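Long-range contact in Sodium/calcium exchanger regulatory protein 1 (Loligo pealei, PDB 3PPT), which binds and may transport fatty acids such as palmitoleate, binds phosphoinositides, and when phosphorylated stimulates the Na(+)/Ca(2+) exchanger of squid optic nerve: residues 5-19 / 116-130. Numbering follows the deposited sequence.
Sequences AGKWILESSENFDDY and LKVNDVVCTRIYKRV. With PAM (palmitoleic acid), chain B.
The guanidinium of Arg125 lies flat on the Phe16 ring, its CZ 3.9 Å from the ring centroid and the two planes 25° apart, a stacked cation-pi pair that limits how the guanidinium can tilt. The methyls of Leu10 close the opposite face, so an aromatic ring and an aliphatic side chain sandwich the charged group and leave its edge to do the bonding. A bend at chi3 (72°) brings that edge round to palmitoleic acid: NE donates to the carboxylate O2 at 2.7 Å, and NH2 adds a weak second bond. NH1 makes a bent bond of 2.9 Å to Ser13 OG, which lies somewhat out of the guanidinium plane. Tyr127 OH completes the grip on O2 at 2.6 Å. Its ring is held from one face by CA of Leu10 in a CH-pi contact.

This is the seam of the fatty-acid-binding-protein beta-barrel, where the first strand, 6-14, runs antiparallel to the last, 121-130. A classic beta bulge interrupts the ladder: Glu11 N and Ser12 N both donate to Ile126 O, shifting the register by one. An alanine in place of Phe16 takes away the ring, and the Arg125 guanidinium, still packed against Leu10, would probably be less firmly set in its tilt. Beyond the strand, the helix that begins at Phe16 directs Tyr19 against the hairpin of strands 111-118 and 121-130, near its type II' turn, where Leu116 CB meets the ring face and Val118 CG1 reaches Tyr19 CD1 at 3.4 Å. At the other end Trp8 CZ2 comes over one face of the Arg129 guanidinium near its rim, 3.2 Å from Arg129 NH2, the planes steeply inclined rather than stacked, while NH1 points almost straight (175°) at Ala5 O and NH2 also bonds Asp3 O.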
# COMPACT_ATOMS: atom_id res chain seq x y z
N ALA A 5 -9.82 7.49 -3.89
CA ALA A 5 -9.20 8.75 -4.29
C ALA A 5 -9.15 9.73 -3.13
O ALA A 5 -10.10 9.85 -2.35
CB ALA A 5 -9.97 9.38 -5.47
N GLY A 6 -8.03 10.43 -3.02
CA GLY A 6 -7.87 11.50 -2.06
C GLY A 6 -6.61 11.31 -1.24
O GLY A 6 -5.67 10.64 -1.68
N LYS A 7 -6.58 11.90 -0.06
CA LYS A 7 -5.41 11.83 0.81
C LYS A 7 -5.77 11.13 2.11
O LYS A 7 -6.86 11.31 2.66
CB LYS A 7 -4.87 13.24 1.07
CG LYS A 7 -3.63 13.26 1.93
CD LYS A 7 -3.00 14.64 1.96
CE LYS A 7 -1.71 14.60 2.75
NZ LYS A 7 -1.09 15.94 2.77
N TRP A 8 -4.82 10.34 2.61
CA TRP A 8 -5.02 9.45 3.74
C TRP A 8 -3.80 9.54 4.65
O TRP A 8 -2.68 9.70 4.16
CB TRP A 8 -5.12 8.01 3.24
CG TRP A 8 -6.26 7.79 2.30
CD1 TRP A 8 -6.22 7.77 0.93
CD2 TRP A 8 -7.62 7.57 2.67
NE1 TRP A 8 -7.49 7.54 0.43
CE2 TRP A 8 -8.36 7.41 1.48
CE3 TRP A 8 -8.28 7.48 3.90
CZ2 TRP A 8 -9.74 7.18 1.49
CZ3 TRP A 8 -9.64 7.24 3.91
CH2 TRP A 8 -10.36 7.09 2.71
N ILE A 9 -3.99 9.40 5.96
CA ILE A 9 -2.86 9.37 6.89
C ILE A 9 -3.03 8.20 7.87
O ILE A 9 -4.14 7.90 8.30
CB ILE A 9 -2.69 10.73 7.60
CG1 ILE A 9 -1.34 10.80 8.32
CG2 ILE A 9 -3.87 11.03 8.52
CD1 ILE A 9 -0.92 12.23 8.68
N LEU A 10 -1.93 7.52 8.19
CA LEU A 10 -2.03 6.31 9.01
C LEU A 10 -2.61 6.62 10.38
O LEU A 10 -2.16 7.55 11.05
CB LEU A 10 -0.64 5.71 9.21
CG LEU A 10 -0.63 4.37 9.95
CD1 LEU A 10 -1.22 3.26 9.09
CD2 LEU A 10 0.79 4.02 10.42
N GLU A 11 -3.58 5.81 10.80
CA GLU A 11 -4.15 5.90 12.14
C GLU A 11 -3.79 4.72 13.05
O GLU A 11 -3.46 4.91 14.22
CB GLU A 11 -5.67 6.05 12.06
CG GLU A 11 -6.36 6.18 13.41
CD GLU A 11 -7.85 6.42 13.27
OE1 GLU A 11 -8.54 5.56 12.68
OE2 GLU A 11 -8.32 7.48 13.73
N SER A 12 -3.83 3.50 12.51
CA SER A 12 -3.51 2.32 13.31
C SER A 12 -2.84 1.26 12.46
O SER A 12 -3.01 1.21 11.25
CB SER A 12 -4.76 1.75 13.97
OG SER A 12 -5.69 1.30 13.00
N SER A 13 -2.08 0.39 13.13
CA SER A 13 -1.34 -0.66 12.45
C SER A 13 -1.25 -1.89 13.34
O SER A 13 -1.02 -1.79 14.54
CB SER A 13 0.06 -0.14 12.12
OG SER A 13 0.81 -1.11 11.40
N GLU A 14 -1.39 -3.06 12.72
CA GLU A 14 -1.26 -4.33 13.40
C GLU A 14 -0.40 -5.27 12.56
O GLU A 14 -0.68 -5.49 11.37
CB GLU A 14 -2.65 -4.96 13.59
CG GLU A 14 -2.65 -6.33 14.23
CD GLU A 14 -4.06 -6.86 14.40
OE1 GLU A 14 -4.59 -6.79 15.53
OE2 GLU A 14 -4.64 -7.35 13.40
N ASN A 15 0.67 -5.77 13.18
CA ASN A 15 1.54 -6.80 12.61
C ASN A 15 2.41 -6.35 11.44
O ASN A 15 2.85 -7.17 10.63
CB ASN A 15 0.74 -8.06 12.24
CG ASN A 15 1.54 -9.34 12.44
OD1 ASN A 15 2.42 -9.41 13.31
ND2 ASN A 15 1.22 -10.35 11.66
N PHE A 16 2.69 -5.05 11.35
CA PHE A 16 3.55 -4.53 10.28
C PHE A 16 4.99 -5.02 10.41
O PHE A 16 5.64 -5.29 9.40
CB PHE A 16 3.48 -3.00 10.25
CG PHE A 16 4.14 -2.37 9.04
CD1 PHE A 16 3.93 -2.86 7.76
CD2 PHE A 16 4.90 -1.22 9.20
CE1 PHE A 16 4.51 -2.22 6.66
CE2 PHE A 16 5.47 -0.60 8.11
CZ PHE A 16 5.28 -1.10 6.84
N ASP A 17 5.49 -5.15 11.63
CA ASP A 17 6.87 -5.59 11.81
C ASP A 17 7.07 -7.01 11.25
O ASP A 17 8.05 -7.28 10.55
CB ASP A 17 7.30 -5.51 13.28
CG ASP A 17 8.81 -5.61 13.45
OD1 ASP A 17 9.54 -4.91 12.71
OD2 ASP A 17 9.26 -6.38 14.32
N ASP A 18 6.15 -7.92 11.55
CA ASP A 18 6.25 -9.27 11.01
C ASP A 18 6.11 -9.29 9.48
O ASP A 18 6.78 -10.08 8.82
CB ASP A 18 5.24 -10.22 11.67
CG ASP A 18 5.77 -10.82 12.97
OD1 ASP A 18 6.90 -10.47 13.40
OD2 ASP A 18 5.08 -11.67 13.56
N TYR A 19 5.26 -8.42 8.92
CA TYR A 19 5.16 -8.28 7.48
C TYR A 19 6.54 -7.91 6.90
O TYR A 19 7.04 -8.54 5.96
CB TYR A 19 4.09 -7.25 7.07
CG TYR A 19 4.05 -7.09 5.56
CD1 TYR A 19 3.26 -7.92 4.78
CD2 TYR A 19 4.85 -6.14 4.92
CE1 TYR A 19 3.26 -7.81 3.41
CE2 TYR A 19 4.86 -6.04 3.55
CZ TYR A 19 4.07 -6.88 2.80
OH TYR A 19 4.08 -6.79 1.43
N LEU A 116 -2.17 -6.20 4.16
CA LEU A 116 -0.96 -6.67 3.50
C LEU A 116 -0.74 -8.12 3.89
O LEU A 116 -0.64 -8.44 5.07
CB LEU A 116 0.25 -5.84 3.92
CG LEU A 116 0.18 -4.32 3.65
CD1 LEU A 116 -0.50 -3.59 4.80
CD2 LEU A 116 1.57 -3.75 3.41
N LYS A 117 -0.66 -8.99 2.89
CA LYS A 117 -0.47 -10.42 3.16
C LYS A 117 0.76 -10.97 2.45
O LYS A 117 0.96 -10.75 1.25
CB LYS A 117 -1.71 -11.22 2.75
CG LYS A 117 -2.96 -10.87 3.52
CD LYS A 117 -4.12 -11.76 3.12
CE LYS A 117 -5.43 -11.30 3.73
NZ LYS A 117 -6.58 -12.13 3.28
N VAL A 118 1.59 -11.69 3.20
CA VAL A 118 2.77 -12.34 2.65
C VAL A 118 2.92 -13.65 3.40
O VAL A 118 2.82 -13.67 4.63
CB VAL A 118 4.05 -11.47 2.80
CG1 VAL A 118 4.32 -11.10 4.24
CG2 VAL A 118 5.25 -12.18 2.19
N ASN A 119 3.12 -14.74 2.67
CA ASN A 119 3.22 -16.05 3.29
C ASN A 119 2.06 -16.22 4.27
O ASN A 119 0.91 -16.06 3.89
CB ASN A 119 4.58 -16.22 3.95
CG ASN A 119 5.72 -16.14 2.96
OD1 ASN A 119 5.56 -16.51 1.79
ND2 ASN A 119 6.87 -15.64 3.40
N ASP A 120 2.37 -16.47 5.54
CA ASP A 120 1.32 -16.64 6.54
C ASP A 120 1.05 -15.41 7.40
O ASP A 120 0.33 -15.50 8.39
CB ASP A 120 1.66 -17.82 7.43
CG ASP A 120 1.81 -19.08 6.65
OD1 ASP A 120 0.80 -19.53 6.07
OD2 ASP A 120 2.94 -19.61 6.60
N VAL A 121 1.62 -14.28 7.01
CA VAL A 121 1.49 -13.06 7.79
C VAL A 121 0.38 -12.19 7.21
O VAL A 121 0.28 -12.04 5.99
CB VAL A 121 2.81 -12.26 7.77
CG1 VAL A 121 2.60 -10.87 8.39
CG2 VAL A 121 3.89 -13.02 8.50
N VAL A 122 -0.46 -11.65 8.09
CA VAL A 122 -1.45 -10.67 7.69
C VAL A 122 -1.23 -9.41 8.52
O VAL A 122 -1.12 -9.48 9.75
CB VAL A 122 -2.89 -11.17 7.89
CG1 VAL A 122 -3.89 -10.12 7.40
CG2 VAL A 122 -3.11 -12.50 7.18
N CYS A 123 -1.15 -8.28 7.84
CA CYS A 123 -0.96 -7.00 8.50
C CYS A 123 -2.12 -6.10 8.12
O CYS A 123 -2.52 -6.06 6.95
CB CYS A 123 0.38 -6.38 8.08
SG CYS A 123 0.54 -4.59 8.36
N THR A 124 -2.67 -5.38 9.10
CA THR A 124 -3.78 -4.47 8.84
C THR A 124 -3.38 -3.07 9.22
O THR A 124 -2.99 -2.81 10.35
CB THR A 124 -5.04 -4.86 9.65
OG1 THR A 124 -5.46 -6.17 9.26
CG2 THR A 124 -6.19 -3.89 9.39
N ARG A 125 -3.51 -2.15 8.27
CA ARG A 125 -3.20 -0.74 8.49
C ARG A 125 -4.37 0.13 8.08
O ARG A 125 -4.87 0.05 6.95
CB ARG A 125 -1.91 -0.36 7.76
CG ARG A 125 -0.70 -0.90 8.50
CD ARG A 125 0.53 -0.93 7.67
NE ARG A 125 1.12 0.37 7.37
CZ ARG A 125 1.91 1.03 8.21
NH1 ARG A 125 2.12 0.56 9.44
NH2 ARG A 125 2.46 2.17 7.82
N ILE A 126 -4.82 0.95 9.02
CA ILE A 126 -6.03 1.72 8.83
C ILE A 126 -5.63 3.18 8.76
O ILE A 126 -4.87 3.67 9.59
CB ILE A 126 -7.07 1.46 9.94
CG1 ILE A 126 -7.47 -0.02 9.93
CG2 ILE A 126 -8.30 2.34 9.72
CD1 ILE A 126 -8.15 -0.50 11.19
N TYR A 127 -6.12 3.85 7.71
CA TYR A 127 -5.84 5.24 7.43
C TYR A 127 -7.10 6.09 7.55
O TYR A 127 -8.19 5.66 7.13
CB TYR A 127 -5.36 5.38 5.99
CG TYR A 127 -3.91 4.98 5.71
CD1 TYR A 127 -2.97 5.96 5.42
CD2 TYR A 127 -3.50 3.65 5.68
CE1 TYR A 127 -1.66 5.64 5.13
CE2 TYR A 127 -2.17 3.32 5.39
CZ TYR A 127 -1.26 4.32 5.12
OH TYR A 127 0.05 4.04 4.81
N LYS A 128 -6.95 7.29 8.10
CA LYS A 128 -8.03 8.26 8.21
C LYS A 128 -7.91 9.22 7.04
O LYS A 128 -6.79 9.55 6.62
CB LYS A 128 -7.89 9.00 9.54
CG LYS A 128 -9.03 9.94 9.93
CD LYS A 128 -8.81 10.40 11.38
CE LYS A 128 -9.90 11.33 11.87
NZ LYS A 128 -9.73 11.61 13.33
N ARG A 129 -9.03 9.70 6.51
CA ARG A 129 -8.99 10.64 5.40
C ARG A 129 -8.49 12.01 5.87
O ARG A 129 -8.84 12.47 6.96
CB ARG A 129 -10.37 10.79 4.76
CG ARG A 129 -10.37 11.69 3.55
CD ARG A 129 -11.73 11.78 2.91
NE ARG A 129 -12.19 10.53 2.32
CZ ARG A 129 -11.82 10.08 1.13
NH1 ARG A 129 -10.94 10.75 0.39
NH2 ARG A 129 -12.33 8.94 0.67
N VAL A 130 -7.66 12.64 5.04
CA VAL A 130 -7.30 14.04 5.23
C VAL A 130 -8.11 14.82 4.19
O VAL A 130 -7.98 14.57 2.99
CB VAL A 130 -5.80 14.28 4.97
CG1 VAL A 130 -5.49 15.76 5.09
CG2 VAL A 130 -4.96 13.46 5.94
C1 PAM B . 1.70 1.32 3.99
O1 PAM B . 1.46 1.91 2.91
O2 PAM B . 1.18 1.70 5.07
C2 PAM B . 2.63 0.12 4.03
C3 PAM B . 3.40 -0.09 2.73
C4 PAM B . 4.36 -1.28 2.87
C5 PAM B . 5.24 -1.39 1.62
C6 PAM B . 6.21 -2.56 1.64
C7 PAM B . 7.13 -2.55 2.85
C8 PAM B . 7.99 -1.29 2.88
C9 PAM B . 8.86 -1.29 4.11
C10 PAM B . 9.70 -0.29 4.38
C11 PAM B . 9.84 0.91 3.48
C12 PAM B . 9.49 2.17 4.27
C13 PAM B . 8.14 2.73 3.86
C14 PAM B . 8.22 3.40 2.50
C15 PAM B . 6.89 4.06 2.16
C16 PAM B . 7.10 5.41 1.52
O HOH W 1 -10.20 8.73 15.17
O HOH W 2 -4.84 -1.67 12.40
O HOH W 3 -2.71 -9.68 11.79
O HOH W 4 -4.13 -7.94 10.95